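Glucoamylase (Thermoanaerobacterium thermosaccharolyticum, PDB 1LF6) hydrolyses terminal alpha-1,4-linked glucose units from the non-reducing ends of glucan chains, releasing beta-D-glucose. Local coordinates at residues F424-G429 / A471-E476. Residues are numbered along the deposited sequence; the frame is centred on the assembly and turned at random.
Sequences FIIKIG and AQKYQE
I426 near the end of helix 414-428 reaches across to Y474 and K473 on helix 468-489. The two backbones stay well apart: the closest CA pair, that of I426 and Y474, is separated by 7.9 Å. The bond from CA to CB of I426 points toward the neighbouring helix, but CB does not touch it. There the side chain divides. CG2 of I426 goes the other way and comes no nearer than 4.4 Å, to K473 NZ. CG1 stands beside the backbone N, at chi1 -66°, and leads toward the tyrosine. CG1 itself makes no close contact. From it the extended chi2 of -170° carries CD1 outward, as far from the backbone as this branch allows. CD1 does the touching. It meets the edge of the Y474 ring, in the ring plane, 3.4 Å from Y474 CD2. The second ring atom in reach is Y474 CE2, 3.8 Å from CD1 of I426. The methyl thus abuts the rim of the ring and does not lie over a face. The two side chains cross at about a right angle. On K473 the same methyl finds the aliphatic stem, with CD1 of I426 4.3 Å from K473 CG. The far end of the tyrosine ring is tied to the same helix as I426: Y474 OH is hydrogen-bonded to OD1 of D423, three residues before I426. Y414, K419 and A422 of helix 414-428 also touch the Y474 side chain. Both helices also touch helix 445-464, I425 meeting E451 and Q475 meeting T456 and A459. This is packing between helices of the (alpha/alpha) barrel, away from E435 and E438, the probable catalytic acids. Between these two segments the contact is apolar, a methyl against carbon atoms, whereas the hydrogen bond to D423 probably helps fix the ring's position.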
ATOM      1  N   PHE A 424       9.351 -28.465   4.328  1.00 20.34           N
ATOM      2  CA  PHE A 424      10.137 -27.712   3.362  1.00 20.83           C
ATOM      3  C   PHE A 424      11.251 -26.943   4.080  1.00 19.23           C
ATOM      4  O   PHE A 424      12.397 -26.927   3.631  1.00 19.24           O
ATOM      5  CB  PHE A 424       9.238 -26.746   2.588  1.00 20.32           C
ATOM      6  CG  PHE A 424       9.960 -25.957   1.536  1.00 20.82           C
ATOM      7  CD1 PHE A 424       9.940 -24.566   1.559  1.00 20.92           C
ATOM      8  CD2 PHE A 424      10.667 -26.600   0.526  1.00 21.31           C
ATOM      9  CE1 PHE A 424      10.615 -23.828   0.590  1.00 20.17           C
ATOM     10  CE2 PHE A 424      11.345 -25.871  -0.446  1.00 20.94           C
ATOM     11  CZ  PHE A 424      11.319 -24.483  -0.413  1.00 19.84           C
ATOM     12  N   ILE A 425      10.908 -26.316   5.200  1.00 18.35           N
ATOM     13  CA  ILE A 425      11.876 -25.560   5.986  1.00 18.76           C
ATOM     14  C   ILE A 425      13.015 -26.443   6.503  1.00 18.85           C
ATOM     15  O   ILE A 425      14.179 -26.048   6.465  1.00 18.26           O
ATOM     16  CB  ILE A 425      11.197 -24.887   7.198  1.00 18.62           C
ATOM     17  CG1 ILE A 425      10.255 -23.781   6.717  1.00 17.16           C
ATOM     18  CG2 ILE A 425      12.250 -24.314   8.147  1.00 16.00           C
ATOM     19  CD1 ILE A 425       9.369 -23.220   7.807  1.00 17.16           C
ATOM     20  N   ILE A 426      12.681 -27.632   6.995  1.00 18.84           N
ATOM     21  CA  ILE A 426      13.693 -28.541   7.522  1.00 19.78           C
ATOM     22  C   ILE A 426      14.611 -29.051   6.423  1.00 19.96           C
ATOM     23  O   ILE A 426      15.753 -29.432   6.675  1.00 20.26           O
ATOM     24  CB  ILE A 426      13.039 -29.741   8.240  1.00 22.09           C
ATOM     25  CG1 ILE A 426      12.305 -29.241   9.489  1.00 22.17           C
ATOM     26  CG2 ILE A 426      14.100 -30.789   8.596  1.00 23.91           C
ATOM     27  CD1 ILE A 426      11.824 -30.338  10.406  1.00 22.15           C
ATOM     28  N   LYS A 427      14.110 -29.038   5.196  1.00 20.57           N
ATOM     29  CA  LYS A 427      14.876 -29.495   4.048  1.00 22.78           C
ATOM     30  C   LYS A 427      15.938 -28.490   3.607  1.00 23.78           C
ATOM     31  O   LYS A 427      17.022 -28.878   3.171  1.00 23.92           O
ATOM     32  CB  LYS A 427      13.927 -29.773   2.889  1.00 22.48           C
ATOM     33  CG  LYS A 427      14.096 -31.133   2.279  1.00 26.76           C
ATOM     34  CD  LYS A 427      12.993 -31.440   1.291  1.00 25.53           C
ATOM     35  CE  LYS A 427      11.717 -31.858   1.999  1.00 27.68           C
ATOM     36  NZ  LYS A 427      10.789 -32.522   1.042  1.00 27.65           N
ATOM     37  N   ILE A 428      15.642 -27.198   3.721  1.00 24.42           N
ATOM     38  CA  ILE A 428      16.608 -26.190   3.284  1.00 25.52           C
ATOM     39  C   ILE A 428      17.173 -25.258   4.352  1.00 25.99           C
ATOM     40  O   ILE A 428      18.233 -24.666   4.153  1.00 27.24           O
ATOM     41  CB  ILE A 428      16.019 -25.332   2.151  1.00 27.85           C
ATOM     42  CG1 ILE A 428      14.701 -24.702   2.599  1.00 27.61           C
ATOM     43  CG2 ILE A 428      15.811 -26.193   0.909  1.00 28.26           C
ATOM     44  CD1 ILE A 428      14.094 -23.779   1.570  1.00 29.41           C
ATOM     45  N   GLY A 429      16.482 -25.126   5.478  1.00 23.74           N
ATOM     46  CA  GLY A 429      16.969 -24.248   6.531  1.00 22.26           C
ATOM     47  C   GLY A 429      18.217 -24.776   7.217  1.00 22.27           C
ATOM     48  O   GLY A 429      18.657 -25.885   6.929  1.00 24.01           O
ATOM     49  N   ALA A 471       5.932 -33.996  15.370  1.00 30.04           N
ATOM     50  CA  ALA A 471       6.042 -33.038  16.460  1.00 30.49           C
ATOM     51  C   ALA A 471       7.452 -33.042  17.044  1.00 32.32           C
ATOM     52  O   ALA A 471       8.079 -31.994  17.172  1.00 32.15           O
ATOM     53  CB  ALA A 471       5.029 -33.364  17.540  1.00 29.65           C
ATOM     54  N   GLN A 472       7.943 -34.227  17.396  1.00 32.80           N
ATOM     55  CA  GLN A 472       9.278 -34.364  17.966  1.00 32.26           C
ATOM     56  C   GLN A 472      10.350 -33.888  16.991  1.00 30.72           C
ATOM     57  O   GLN A 472      11.296 -33.198  17.371  1.00 29.94           O
ATOM     58  CB  GLN A 472       9.549 -35.821  18.337  1.00 35.13           C
ATOM     59  CG  GLN A 472      10.898 -36.026  18.993  1.00 38.93           C
ATOM     60  CD  GLN A 472      11.224 -37.482  19.213  1.00 42.49           C
ATOM     61  OE1 GLN A 472      10.524 -38.187  19.939  1.00 44.57           O
ATOM     62  NE2 GLN A 472      12.297 -37.946  18.583  1.00 45.64           N
ATOM     63  N   LYS A 473      10.196 -34.269  15.730  1.00 29.35           N
ATOM     64  CA  LYS A 473      11.134 -33.892  14.675  1.00 28.69           C
ATOM     65  C   LYS A 473      11.239 -32.369  14.523  1.00 27.07           C
ATOM     66  O   LYS A 473      12.336 -31.810  14.466  1.00 26.60           O
ATOM     67  CB  LYS A 473      10.671 -34.516  13.357  1.00 28.39           C
ATOM     68  CG  LYS A 473      11.543 -34.206  12.158  1.00 32.75           C
ATOM     69  CD  LYS A 473      11.007 -34.915  10.915  1.00 35.42           C
ATOM     70  CE  LYS A 473      11.819 -34.573   9.681  1.00 38.95           C
ATOM     71  NZ  LYS A 473      13.267 -34.872   9.869  1.00 41.59           N
ATOM     72  N   TYR A 474      10.088 -31.710  14.456  1.00 24.96           N
ATOM     73  CA  TYR A 474      10.032 -30.265  14.309  1.00 23.58           C
ATOM     74  C   TYR A 474      10.679 -29.546  15.488  1.00 23.55           C
ATOM     75  O   TYR A 474      11.534 -28.685  15.297  1.00 22.55           O
ATOM     76  CB  TYR A 474       8.577 -29.817  14.161  1.00 21.26           C
ATOM     77  CG  TYR A 474       7.913 -30.290  12.888  1.00 20.16           C
ATOM     78  CD1 TYR A 474       6.530 -30.412  12.806  1.00 18.45           C
ATOM     79  CD2 TYR A 474       8.669 -30.616  11.758  1.00 21.32           C
ATOM     80  CE1 TYR A 474       5.910 -30.850  11.636  1.00 18.42           C
ATOM     81  CE2 TYR A 474       8.056 -31.056  10.580  1.00 20.67           C
ATOM     82  CZ  TYR A 474       6.673 -31.171  10.532  1.00 19.54           C
ATOM     83  OH  TYR A 474       6.061 -31.626   9.380  1.00 17.83           O
ATOM     84  N   GLN A 475      10.279 -29.905  16.706  1.00 23.54           N
ATOM     85  CA  GLN A 475      10.832 -29.271  17.900  1.00 24.31           C
ATOM     86  C   GLN A 475      12.325 -29.471  18.070  1.00 22.58           C
ATOM     87  O   GLN A 475      13.029 -28.549  18.474  1.00 22.35           O
ATOM     88  CB  GLN A 475      10.120 -29.758  19.157  1.00 25.10           C
ATOM     89  CG  GLN A 475       8.850 -29.000  19.465  1.00 31.38           C
ATOM     90  CD  GLN A 475       9.061 -27.506  19.716  1.00 29.36           C
ATOM     91  OE1 GLN A 475       8.096 -26.767  19.870  1.00 30.19           O
ATOM     92  NE2 GLN A 475      10.317 -27.063  19.760  1.00 27.71           N
ATOM     93  N   GLU A 476      12.806 -30.675  17.779  1.00 22.79           N
ATOM     94  CA  GLU A 476      14.232 -30.958  17.893  1.00 22.79           C
ATOM     95  C   GLU A 476      15.018 -30.033  16.969  1.00 20.73           C
ATOM     96  O   GLU A 476      16.065 -29.506  17.343  1.00 20.00           O
ATOM     97  CB  GLU A 476      14.521 -32.415  17.527  1.00 25.50           C
ATOM     98  CG  GLU A 476      14.569 -33.355  18.721  1.00 31.25           C
ATOM     99  CD  GLU A 476      14.754 -34.809  18.315  1.00 35.01           C
ATOM    100  OE1 GLU A 476      15.689 -35.096  17.541  1.00 36.16           O
ATOM    101  OE2 GLU A 476      13.966 -35.664  18.774  1.00 37.78           O
TER